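Local coordinates for protein putative Phosphate (Eubacterium rectale, PDB 3DAO) that is a putative phosphatase of the haloacid dehalogenase-like hydrolase family, probably hydrolysing phosphate esters, although its substrate is not established, at residues 111-116 and 182-187. Residues are numbered along the deposited sequence; the frame is centred on the assembly and turned at random.
Sequences CRMVRD and TPVFIP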
loop_
_atom_site.group_PDB
_atom_site.type_symbol
_atom_site.label_atom_id
_atom_site.label_comp_id
_atom_site.label_asym_id
_atom_site.label_seq_id
_atom_site.Cartn_x
_atom_site.Cartn_y
_atom_site.Cartn_z
ATOM N N CYS A 111 -17.824 5.657 -10.838
ATOM C CA CYS A 111 -18.287 4.595 -11.750
ATOM C C CYS A 111 -19.151 5.207 -12.852
ATOM O O CYS A 111 -18.973 4.964 -14.044
ATOM C CB CYS A 111 -19.154 3.570 -11.025
ATOM S SG CYS A 111 -18.330 2.349 -9.944
ATOM N N ARG A 112 -20.153 5.981 -12.430
ATOM C CA ARG A 112 -21.101 6.583 -13.408
ATOM C C ARG A 112 -20.428 7.484 -14.380
ATOM O O ARG A 112 -20.714 7.447 -15.594
ATOM C CB ARG A 112 -22.235 7.326 -12.695
ATOM C CG ARG A 112 -23.064 6.379 -11.917
ATOM C CD ARG A 112 -24.161 7.066 -11.135
ATOM N NE ARG A 112 -24.911 6.076 -10.375
ATOM C CZ ARG A 112 -24.932 6.049 -9.047
ATOM N NH1 ARG A 112 -24.391 7.027 -8.343
ATOM N NH2 ARG A 112 -25.591 5.110 -8.439
HETATM N N MSE A 113 -19.454 8.233 -13.877
HETATM C CA MSE A 113 -18.721 9.164 -14.726
HETATM C C MSE A 113 -17.842 8.436 -15.740
HETATM O O MSE A 113 -17.788 8.816 -16.917
HETATM C CB MSE A 113 -17.898 10.162 -13.924
HETATM C CG MSE A 113 -17.012 11.025 -14.805
HETATM SE SE MSE A 113 -16.081 12.422 -13.824
HETATM C CE MSE A 113 -17.581 13.574 -13.302
ATOM N N VAL A 114 -17.157 7.380 -15.296
ATOM C CA VAL A 114 -16.276 6.667 -16.224
ATOM C C VAL A 114 -17.127 5.997 -17.304
ATOM O O VAL A 114 -16.848 6.084 -18.491
ATOM C CB VAL A 114 -15.354 5.684 -15.504
ATOM C CG1 VAL A 114 -14.498 4.878 -16.548
ATOM C CG2 VAL A 114 -14.452 6.455 -14.516
ATOM N N ARG A 115 -18.235 5.434 -16.861
ATOM C CA ARG A 115 -19.146 4.716 -17.745
ATOM C C ARG A 115 -19.708 5.629 -18.818
ATOM O O ARG A 115 -19.697 5.311 -20.007
ATOM C CB ARG A 115 -20.282 4.128 -16.912
ATOM C CG ARG A 115 -21.291 3.322 -17.676
ATOM C CD ARG A 115 -22.525 3.070 -16.792
ATOM N NE ARG A 115 -23.131 4.366 -16.473
ATOM C CZ ARG A 115 -23.971 4.624 -15.476
ATOM N NH1 ARG A 115 -24.319 3.687 -14.652
ATOM N NH2 ARG A 115 -24.410 5.869 -15.276
ATOM N N ASP A 116 -20.144 6.805 -18.388
ATOM C CA ASP A 116 -20.835 7.726 -19.278
ATOM C C ASP A 116 -19.965 8.682 -20.053
ATOM O O ASP A 116 -20.314 9.056 -21.185
ATOM C CB ASP A 116 -21.854 8.557 -18.476
ATOM C CG ASP A 116 -22.972 7.700 -17.880
ATOM O OD1 ASP A 116 -23.232 6.584 -18.409
ATOM O OD2 ASP A 116 -23.606 8.152 -16.898
ATOM N N THR A 182 -7.860 13.399 -17.531
ATOM C CA THR A 182 -7.472 14.784 -17.218
ATOM C C THR A 182 -8.520 15.892 -17.461
ATOM O O THR A 182 -8.697 16.763 -16.604
ATOM C CB THR A 182 -6.147 15.140 -17.874
ATOM O OG1 THR A 182 -5.103 14.603 -17.046
ATOM C CG2 THR A 182 -5.963 16.669 -17.970
ATOM N N PRO A 183 -9.221 15.854 -18.588
ATOM C CA PRO A 183 -10.125 16.984 -18.879
ATOM C C PRO A 183 -11.257 17.186 -17.901
ATOM O O PRO A 183 -11.647 18.332 -17.652
ATOM C CB PRO A 183 -10.696 16.612 -20.236
ATOM C CG PRO A 183 -9.658 15.774 -20.846
ATOM C CD PRO A 183 -9.046 14.985 -19.756
ATOM N N VAL A 184 -11.787 16.090 -17.364
ATOM C CA VAL A 184 -12.928 16.150 -16.411
ATOM C C VAL A 184 -12.785 15.296 -15.139
ATOM O O VAL A 184 -13.009 15.753 -14.029
ATOM C CB VAL A 184 -14.246 15.736 -17.094
ATOM C CG1 VAL A 184 -15.411 15.706 -16.099
ATOM C CG2 VAL A 184 -14.577 16.658 -18.314
ATOM N N PHE A 185 -12.430 14.029 -15.303
ATOM C CA PHE A 185 -12.399 13.121 -14.151
ATOM C C PHE A 185 -11.497 13.557 -12.994
ATOM O O PHE A 185 -11.945 13.632 -11.838
ATOM C CB PHE A 185 -11.994 11.696 -14.573
ATOM C CG PHE A 185 -12.080 10.696 -13.467
ATOM C CD1 PHE A 185 -10.996 10.480 -12.627
ATOM C CD2 PHE A 185 -13.208 9.949 -13.268
ATOM C CE1 PHE A 185 -11.057 9.559 -11.601
ATOM C CE2 PHE A 185 -13.268 9.034 -12.227
ATOM C CZ PHE A 185 -12.191 8.844 -11.398
ATOM N N ILE A 186 -10.258 13.878 -13.330
ATOM C CA ILE A 186 -9.283 14.289 -12.319
ATOM C C ILE A 186 -9.747 15.588 -11.618
ATOM O O ILE A 186 -9.835 15.626 -10.381
ATOM C CB ILE A 186 -7.844 14.346 -12.896
ATOM C CG1 ILE A 186 -7.400 12.914 -13.256
ATOM C CG2 ILE A 186 -6.878 14.983 -11.898
ATOM C CD1 ILE A 186 -6.023 12.783 -13.920
ATOM N N PRO A 187 -10.080 16.636 -12.381
ATOM C CA PRO A 187 -10.517 17.799 -11.584
ATOM C C PRO A 187 -11.847 17.632 -10.861
ATOM O O PRO A 187 -12.101 18.302 -9.860
ATOM C CB PRO A 187 -10.577 18.927 -12.602
ATOM C CG PRO A 187 -10.661 18.273 -13.953
ATOM C CD PRO A 187 -9.855 16.995 -13.795
#
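M113, on the helical segment 111-116, and F185, in the first turn of the helix that starts within 182-187, mark the closest backbone approach, their CA atoms 7.5 Å apart, a spacing bridged by side chains. The selenomethionine M113 spans most of it. With its CG anti to the backbone N (chi1 173°) and chi2 also extended, the selenium is carried across to F185; the chain then bends at chi3 (-68°). The selenium settles against the base of F185, with M113 SE 3.8 Å from F185 CA. It also touches the near flank of the ring, M113 SE lying 3.8 Å from F185 CD2. Measured to the ring centroid, the same selenium stands at 5.0 Å and 61° off the normal, a Met-aromatic contact of oblique geometry. V184, at the N-cap position of its helix, contributes the CG1 branch: V184 CG1 lies 4.1 Å from both M113 SE and M113 CE. The next residue, the buried V114, meets the ring with one methyl: V114 CG2 comes within 3.6 Å of F185 CE2. The CD2-CE2 flank of F185 is thus shared by two consecutive residues of the opposing helix, a purely apolar junction with 178 Å² buried in total. M113 additionally touches A188 and W189 of helix 185-189, and the F185 ring meets that of W189. V114 and F185 both rest on F169 of strand 168-172, so the contact packs helices 104-117 and 185-189 together on the six-stranded mixed sheet. That sheet and its helices are consistent with the cap domain of a haloacid dehalogenase-like hydrolase, separate from the sheet containing strand 23-26, at whose end the DxDx(T/V) pattern probably marks the catalytic core.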